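Local coordinates for penicillin-binding protein PbpB (PDB 6KGU), which helps build the mycobacterial cell wall by synthesising cross-linked peptidoglycan from lipid intermediates, and binds penicillin and related beta-lactam antibiotics, at residues V233-S245 and Q251-S263. Residues are numbered along the deposited sequence; the frame is centred on the assembly and turned at random.
Sequences VLAMANDNTFDPS and QGDKQLGNPAVSS
Gln255 O is gripped by two donors: Phe242 N at 3.0 Å and a water that also bonds Gly257 O and Asn238 ND2. The Phe242 N bond and the shorter one from Gln255 N to Asn240 O, 2.7 Å, form a single beta bridge between Thr241 and Gln255, where the chain doubles back on itself after strand 233-238, an outermost strand of the antiparallel sheet in the transpeptidase domain. Polar side chains add further bonds between the bridge and the loop end. The Asn240 amide, swung anti to its own N (chi1 -162°), meets one backbone and one side-chain partner: its ND2 gives a nearly straight bond to Asp253 O, 2.8 Å and almost in the amide plane, while OD1 accepts from Lys254 NZ at 2.9 Å. A water accepts from that NZ and gives to Thr241 O. Nearer the loop end, the extended Gln251 side chain pairs its amide with the backbone of Asp243, OE1 taking Asp243 N on a lone pair at 2.8 Å, almost perfectly straight (177°), and NE2 giving to Asp243 O from above the carbonyl plane. Gln251 NE2 thereby comes to the edge of the Phe242 ring, while Leu256 CD2 packs obliquely against that ring and its CB; Ala135 of helix 135-138 touches Phe242 as well. At the end of the strand, the Asn238 side chain crosses those of Gln255 and Pro259 at about a right angle, its ND2 reaching Asp239 O within its own segment. A second water gives to both Asn238 OD1 and Asn258 OD1 and accepts from Ala260 N; Asn136 also bonds Asn258 OD1. At the sheet end Met236 CG rests on Ala260 CB, and the bend at chi3 (-83°) brings CE to 3.6 Å from Val261 CG1, while Asn258 ND2 makes a weak bond to SD at 3.4 Å.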
ATOM      1  N   VAL A 233       2.255  -8.826   5.178  1.00 29.20           N
ATOM      2  CA  VAL A 233       2.912  -8.236   4.014  1.00 23.76           C
ATOM      3  C   VAL A 233       3.503  -9.355   3.163  1.00 28.46           C
ATOM      4  O   VAL A 233       4.507  -9.971   3.541  1.00 25.87           O
ATOM      5  CB  VAL A 233       3.995  -7.241   4.431  1.00 27.34           C
ATOM      6  CG1 VAL A 233       4.738  -6.737   3.193  1.00 26.49           C
ATOM      7  CG2 VAL A 233       3.365  -6.080   5.240  1.00 24.85           C
ATOM      8  N   LEU A 234       2.891  -9.611   2.004  1.00 24.62           N
ATOM      9  CA  LEU A 234       3.370 -10.651   1.088  1.00 26.83           C
ATOM     10  C   LEU A 234       4.400 -10.127   0.090  1.00 26.93           C
ATOM     11  O   LEU A 234       5.237 -10.897  -0.395  1.00 31.56           O
ATOM     12  CB  LEU A 234       2.188 -11.260   0.321  1.00 26.51           C
ATOM     13  CG  LEU A 234       1.075 -11.948   1.134  1.00 32.02           C
ATOM     14  CD1 LEU A 234       0.095 -12.680   0.220  1.00 29.84           C
ATOM     15  CD2 LEU A 234       1.664 -12.920   2.171  1.00 32.23           C
ATOM     16  N   ALA A 235       4.337  -8.846  -0.253  1.00 28.80           N
ATOM     17  CA  ALA A 235       5.333  -8.218  -1.114  1.00 31.03           C
ATOM     18  C   ALA A 235       5.384  -6.735  -0.779  1.00 30.01           C
ATOM     19  O   ALA A 235       4.350  -6.122  -0.499  1.00 25.71           O
ATOM     20  CB  ALA A 235       5.016  -8.404  -2.609  1.00 23.91           C
ATOM     21  N   MET A 236       6.587  -6.163  -0.817  1.00 26.77           N
ATOM     22  CA  MET A 236       6.756  -4.725  -0.620  1.00 27.45           C
ATOM     23  C   MET A 236       7.960  -4.345  -1.471  1.00 26.07           C
ATOM     24  O   MET A 236       9.070  -4.822  -1.214  1.00 26.51           O
ATOM     25  CB  MET A 236       6.970  -4.386   0.863  1.00 25.20           C
ATOM     26  CG  MET A 236       7.127  -2.907   1.185  1.00 34.13           C
ATOM     27  SD  MET A 236       7.321  -2.562   2.966  1.00 30.71           S
ATOM     28  CE  MET A 236       5.599  -2.567   3.484  1.00 26.96           C
ATOM     29  N   ALA A 237       7.747  -3.529  -2.493  1.00 25.45           N
ATOM     30  CA  ALA A 237       8.809  -3.277  -3.458  1.00 28.67           C
ATOM     31  C   ALA A 237       8.812  -1.830  -3.924  1.00 27.64           C
ATOM     32  O   ALA A 237       7.775  -1.163  -3.975  1.00 27.44           O
ATOM     33  CB  ALA A 237       8.685  -4.191  -4.680  1.00 23.64           C
ATOM     34  N   ASN A 238      10.006  -1.360  -4.275  1.00 27.06           N
ATOM     35  CA  ASN A 238      10.177  -0.104  -4.980  1.00 25.61           C
ATOM     36  C   ASN A 238      11.113  -0.343  -6.151  1.00 27.39           C
ATOM     37  O   ASN A 238      11.782  -1.377  -6.227  1.00 26.63           O
ATOM     38  CB  ASN A 238      10.722   0.992  -4.059  1.00 26.51           C
ATOM     39  CG  ASN A 238      11.785   0.471  -3.135  1.00 29.01           C
ATOM     40  OD1 ASN A 238      11.512   0.155  -1.969  1.00 28.18           O
ATOM     41  ND2 ASN A 238      13.014   0.351  -3.652  1.00 29.46           N
ATOM     42  N   ASP A 239      11.136   0.613  -7.077  1.00 30.62           N
ATOM     43  CA  ASP A 239      12.072   0.546  -8.188  1.00 27.32           C
ATOM     44  C   ASP A 239      13.478   0.887  -7.698  1.00 32.11           C
ATOM     45  O   ASP A 239      13.664   1.444  -6.610  1.00 27.74           O
ATOM     46  CB  ASP A 239      11.662   1.524  -9.288  1.00 29.88           C
ATOM     47  CG  ASP A 239      11.899   2.975  -8.889  1.00 37.47           C
ATOM     48  OD1 ASP A 239      11.181   3.479  -7.983  1.00 36.43           O
ATOM     49  OD2 ASP A 239      12.792   3.612  -9.491  1.00 31.73           O
ATOM     50  N   ASN A 240      14.476   0.548  -8.521  1.00 27.04           N
ATOM     51  CA  ASN A 240      15.843   1.040  -8.329  1.00 28.05           C
ATOM     52  C   ASN A 240      16.468   0.520  -7.028  1.00 29.21           C
ATOM     53  O   ASN A 240      17.274   1.217  -6.401  1.00 30.01           O
ATOM     54  CB  ASN A 240      15.872   2.575  -8.356  1.00 33.46           C
ATOM     55  CG  ASN A 240      17.266   3.142  -8.604  1.00 36.98           C
ATOM     56  OD1 ASN A 240      18.095   2.505  -9.258  1.00 31.74           O
ATOM     57  ND2 ASN A 240      17.528   4.344  -8.079  1.00 30.08           N
ATOM     58  N   THR A 241      16.088  -0.695  -6.609  1.00 27.10           N
ATOM     59  CA  THR A 241      16.490  -1.219  -5.307  1.00 24.15           C
ATOM     60  C   THR A 241      17.964  -1.598  -5.310  1.00 34.27           C
ATOM     61  O   THR A 241      18.437  -2.298  -6.214  1.00 29.01           O
ATOM     62  CB  THR A 241      15.661  -2.448  -4.941  1.00 27.35           C
ATOM     63  OG1 THR A 241      14.262  -2.134  -5.004  1.00 30.87           O
ATOM     64  CG2 THR A 241      16.007  -2.915  -3.535  1.00 27.71           C
ATOM     65  N   PHE A 242      18.678  -1.193  -4.263  1.00 30.61           N
ATOM     66  CA  PHE A 242      20.109  -1.440  -4.206  1.00 31.08           C
ATOM     67  C   PHE A 242      20.413  -2.930  -4.030  1.00 32.72           C
ATOM     68  O   PHE A 242      19.543  -3.758  -3.734  1.00 30.90           O
ATOM     69  CB  PHE A 242      20.745  -0.648  -3.072  1.00 26.44           C
ATOM     70  CG  PHE A 242      20.628  -1.304  -1.716  1.00 30.14           C
ATOM     71  CD1 PHE A 242      19.384  -1.515  -1.131  1.00 28.31           C
ATOM     72  CD2 PHE A 242      21.762  -1.673  -1.016  1.00 30.72           C
ATOM     73  CE1 PHE A 242      19.269  -2.093   0.132  1.00 29.46           C
ATOM     74  CE2 PHE A 242      21.656  -2.249   0.237  1.00 30.78           C
ATOM     75  CZ  PHE A 242      20.397  -2.454   0.817  1.00 30.68           C
ATOM     76  N   ASP A 243      21.687  -3.261  -4.200  1.00 30.30           N
ATOM     77  CA  ASP A 243      22.131  -4.645  -4.070  1.00 26.98           C
ATOM     78  C   ASP A 243      23.034  -4.765  -2.852  1.00 29.36           C
ATOM     79  O   ASP A 243      24.196  -4.329  -2.906  1.00 33.30           O
ATOM     80  CB  ASP A 243      22.870  -5.088  -5.335  1.00 32.27           C
ATOM     81  CG  ASP A 243      23.306  -6.538  -5.290  1.00 37.58           C
ATOM     82  OD1 ASP A 243      23.190  -7.204  -4.231  1.00 35.08           O
ATOM     83  OD2 ASP A 243      23.792  -7.004  -6.331  1.00 41.42           O
ATOM     84  N   PRO A 244      22.558  -5.345  -1.748  1.00 33.90           N
ATOM     85  CA  PRO A 244      23.391  -5.423  -0.538  1.00 29.77           C
ATOM     86  C   PRO A 244      24.569  -6.384  -0.649  1.00 35.08           C
ATOM     87  O   PRO A 244      25.397  -6.412   0.265  1.00 32.71           O
ATOM     88  CB  PRO A 244      22.400  -5.884   0.534  1.00 31.85           C
ATOM     89  CG  PRO A 244      21.374  -6.687  -0.226  1.00 31.81           C
ATOM     90  CD  PRO A 244      21.253  -6.015  -1.578  1.00 30.51           C
ATOM     91  N   SER A 245      24.679  -7.175  -1.714  1.00 36.90           N
ATOM     92  CA  SER A 245      25.914  -7.922  -1.930  1.00 35.30           C
ATOM     93  C   SER A 245      27.036  -7.036  -2.456  1.00 40.92           C
ATOM     94  O   SER A 245      28.140  -7.534  -2.688  1.00 44.45           O
ATOM     95  CB  SER A 245      25.677  -9.083  -2.903  1.00 34.27           C
ATOM     96  OG  SER A 245      25.533  -8.622  -4.248  1.00 37.17           O
ATOM     97  N   GLN A 251      26.699   2.944  -4.573  1.00 41.71           N
ATOM     98  CA  GLN A 251      25.301   2.851  -4.967  1.00 35.00           C
ATOM     99  C   GLN A 251      24.520   4.102  -4.580  1.00 36.15           C
ATOM    100  O   GLN A 251      23.337   4.022  -4.232  1.00 34.20           O
ATOM    101  CB  GLN A 251      24.672   1.591  -4.375  1.00 28.54           C
ATOM    102  CG  GLN A 251      25.315   0.288  -4.894  1.00 33.23           C
ATOM    103  CD  GLN A 251      24.613  -0.962  -4.386  1.00 34.71           C
ATOM    104  OE1 GLN A 251      23.549  -1.329  -4.882  1.00 31.92           O
ATOM    105  NE2 GLN A 251      25.205  -1.621  -3.383  1.00 32.36           N
ATOM    106  N   GLY A 252      25.164   5.268  -4.653  1.00 34.20           N
ATOM    107  CA  GLY A 252      24.456   6.522  -4.459  1.00 28.98           C
ATOM    108  C   GLY A 252      23.325   6.748  -5.447  1.00 33.12           C
ATOM    109  O   GLY A 252      22.390   7.498  -5.147  1.00 31.96           O
ATOM    110  N   ASP A 253      23.375   6.113  -6.618  1.00 29.82           N
ATOM    111  CA  ASP A 253      22.286   6.266  -7.569  1.00 32.66           C
ATOM    112  C   ASP A 253      21.173   5.240  -7.364  1.00 28.93           C
ATOM    113  O   ASP A 253      20.235   5.196  -8.159  1.00 31.74           O
ATOM    114  CB  ASP A 253      22.814   6.211  -9.004  1.00 32.90           C
ATOM    115  CG  ASP A 253      23.375   4.842  -9.390  1.00 40.22           C
ATOM    116  OD1 ASP A 253      23.729   4.040  -8.500  1.00 36.92           O
ATOM    117  OD2 ASP A 253      23.476   4.575 -10.601  1.00 41.58           O
ATOM    118  N   LYS A 254      21.229   4.459  -6.291  1.00 27.13           N
ATOM    119  CA  LYS A 254      20.248   3.420  -6.015  1.00 29.95           C
ATOM    120  C   LYS A 254      19.318   3.866  -4.893  1.00 32.84           C
ATOM    121  O   LYS A 254      19.600   4.821  -4.168  1.00 31.65           O
ATOM    122  CB  LYS A 254      20.955   2.106  -5.645  1.00 32.06           C
ATOM    123  CG  LYS A 254      21.610   1.420  -6.853  1.00 32.34           C
ATOM    124  CD  LYS A 254      20.493   0.798  -7.673  1.00 40.06           C
ATOM    125  CE  LYS A 254      20.828   0.580  -9.106  1.00 44.85           C
ATOM    126  NZ  LYS A 254      19.572   0.073  -9.750  1.00 47.92           N
ATOM    127  N   GLN A 255      18.189   3.171  -4.768  1.00 30.46           N
ATOM    128  CA  GLN A 255      17.296   3.358  -3.634  1.00 26.53           C
ATOM    129  C   GLN A 255      17.714   2.394  -2.533  1.00 31.78           C
ATOM    130  O   GLN A 255      17.655   1.169  -2.715  1.00 31.65           O
ATOM    131  CB  GLN A 255      15.835   3.143  -4.041  1.00 32.68           C
ATOM    132  CG  GLN A 255      14.854   3.100  -2.866  1.00 32.51           C
ATOM    133  CD  GLN A 255      14.818   4.404  -2.086  1.00 28.93           C
ATOM    134  OE1 GLN A 255      15.243   4.468  -0.924  1.00 29.01           O
ATOM    135  NE2 GLN A 255      14.310   5.453  -2.726  1.00 27.50           N
ATOM    136  N   LEU A 256      18.180   2.952  -1.407  1.00 25.57           N
ATOM    137  CA  LEU A 256      18.676   2.183  -0.276  1.00 25.74           C
ATOM    138  C   LEU A 256      17.624   1.953   0.800  1.00 31.46           C
ATOM    139  O   LEU A 256      17.841   1.116   1.680  1.00 31.20           O
ATOM    140  CB  LEU A 256      19.879   2.887   0.368  1.00 27.66           C
ATOM    141  CG  LEU A 256      20.981   3.451  -0.541  1.00 38.93           C
ATOM    142  CD1 LEU A 256      22.177   3.937   0.274  1.00 36.80           C
ATOM    143  CD2 LEU A 256      21.420   2.449  -1.575  1.00 33.76           C
ATOM    144  N   GLY A 257      16.516   2.698   0.774  1.00 28.00           N
ATOM    145  CA  GLY A 257      15.551   2.681   1.858  1.00 27.84           C
ATOM    146  C   GLY A 257      14.276   1.956   1.482  1.00 27.59           C
ATOM    147  O   GLY A 257      14.296   1.020   0.677  1.00 24.98           O
ATOM    148  N   ASN A 258      13.151   2.378   2.043  1.00 26.15           N
ATOM    149  CA  ASN A 258      11.896   1.635   1.910  1.00 28.45           C
ATOM    150  C   ASN A 258      10.741   2.625   1.826  1.00 26.52           C
ATOM    151  O   ASN A 258       9.951   2.773   2.767  1.00 28.43           O
ATOM    152  CB  ASN A 258      11.746   0.651   3.076  1.00 25.81           C
ATOM    153  CG  ASN A 258      10.661  -0.383   2.843  1.00 31.74           C
ATOM    154  OD1 ASN A 258      10.246  -0.635   1.706  1.00 30.09           O
ATOM    155  ND2 ASN A 258      10.196  -0.997   3.930  1.00 29.48           N
ATOM    156  N   PRO A 259      10.617   3.326   0.688  1.00 26.28           N
ATOM    157  CA  PRO A 259       9.598   4.389   0.553  1.00 24.71           C
ATOM    158  C   PRO A 259       8.172   3.956   0.860  1.00 25.05           C
ATOM    159  O   PRO A 259       7.366   4.797   1.277  1.00 24.65           O
ATOM    160  CB  PRO A 259       9.706   4.798  -0.928  1.00 27.03           C
ATOM    161  CG  PRO A 259      11.040   4.352  -1.372  1.00 28.98           C
ATOM    162  CD  PRO A 259      11.431   3.159  -0.528  1.00 27.69           C
ATOM    163  N   ALA A 260       7.824   2.688   0.610  1.00 26.84           N
ATOM    164  CA  ALA A 260       6.478   2.192   0.909  1.00 32.27           C
ATOM    165  C   ALA A 260       6.074   2.452   2.358  1.00 31.04           C
ATOM    166  O   ALA A 260       4.875   2.546   2.663  1.00 28.27           O
ATOM    167  CB  ALA A 260       6.387   0.682   0.627  1.00 22.39           C
ATOM    168  N   VAL A 261       7.044   2.548   3.268  1.00 25.91           N
ATOM    169  CA  VAL A 261       6.743   2.851   4.659  1.00 25.31           C
ATOM    170  C   VAL A 261       7.279   4.205   5.091  1.00 28.23           C
ATOM    171  O   VAL A 261       6.731   4.787   6.035  1.00 28.37           O
ATOM    172  CB  VAL A 261       7.255   1.753   5.618  1.00 28.17           C
ATOM    173  CG1 VAL A 261       6.636   0.397   5.283  1.00 26.27           C
ATOM    174  CG2 VAL A 261       8.798   1.698   5.635  1.00 24.47           C
ATOM    175  N   SER A 262       8.318   4.733   4.436  1.00 23.71           N
ATOM    176  CA  SER A 262       8.988   5.918   4.948  1.00 33.00           C
ATOM    177  C   SER A 262       8.495   7.228   4.345  1.00 30.74           C
ATOM    178  O   SER A 262       8.808   8.281   4.890  1.00 29.89           O
ATOM    179  CB  SER A 262      10.496   5.822   4.692  1.00 23.25           C
ATOM    180  OG  SER A 262      10.724   6.110   3.333  1.00 29.09           O
ATOM    181  N   SER A 263       7.771   7.211   3.227  1.00 26.37           N
ATOM    182  CA  SER A 263       7.602   8.418   2.416  1.00 25.65           C
ATOM    183  C   SER A 263       6.127   8.695   2.171  1.00 28.92           C
ATOM    184  O   SER A 263       5.554   8.195   1.194  1.00 28.46           O
ATOM    185  CB  SER A 263       8.361   8.286   1.089  1.00 28.48           C
ATOM    186  OG  SER A 263       9.737   7.982   1.342  1.00 32.48           O
TER
HETATM  187  O   HOH W   1      15.452  -0.154  -1.590  1.00 29.92           O
HETATM  188  O   HOH W   2       9.396   0.476  -0.476  1.00 31.31           O
HETATM  189  O   HOH W   3      17.760  -2.199  -9.232  1.00 40.56           O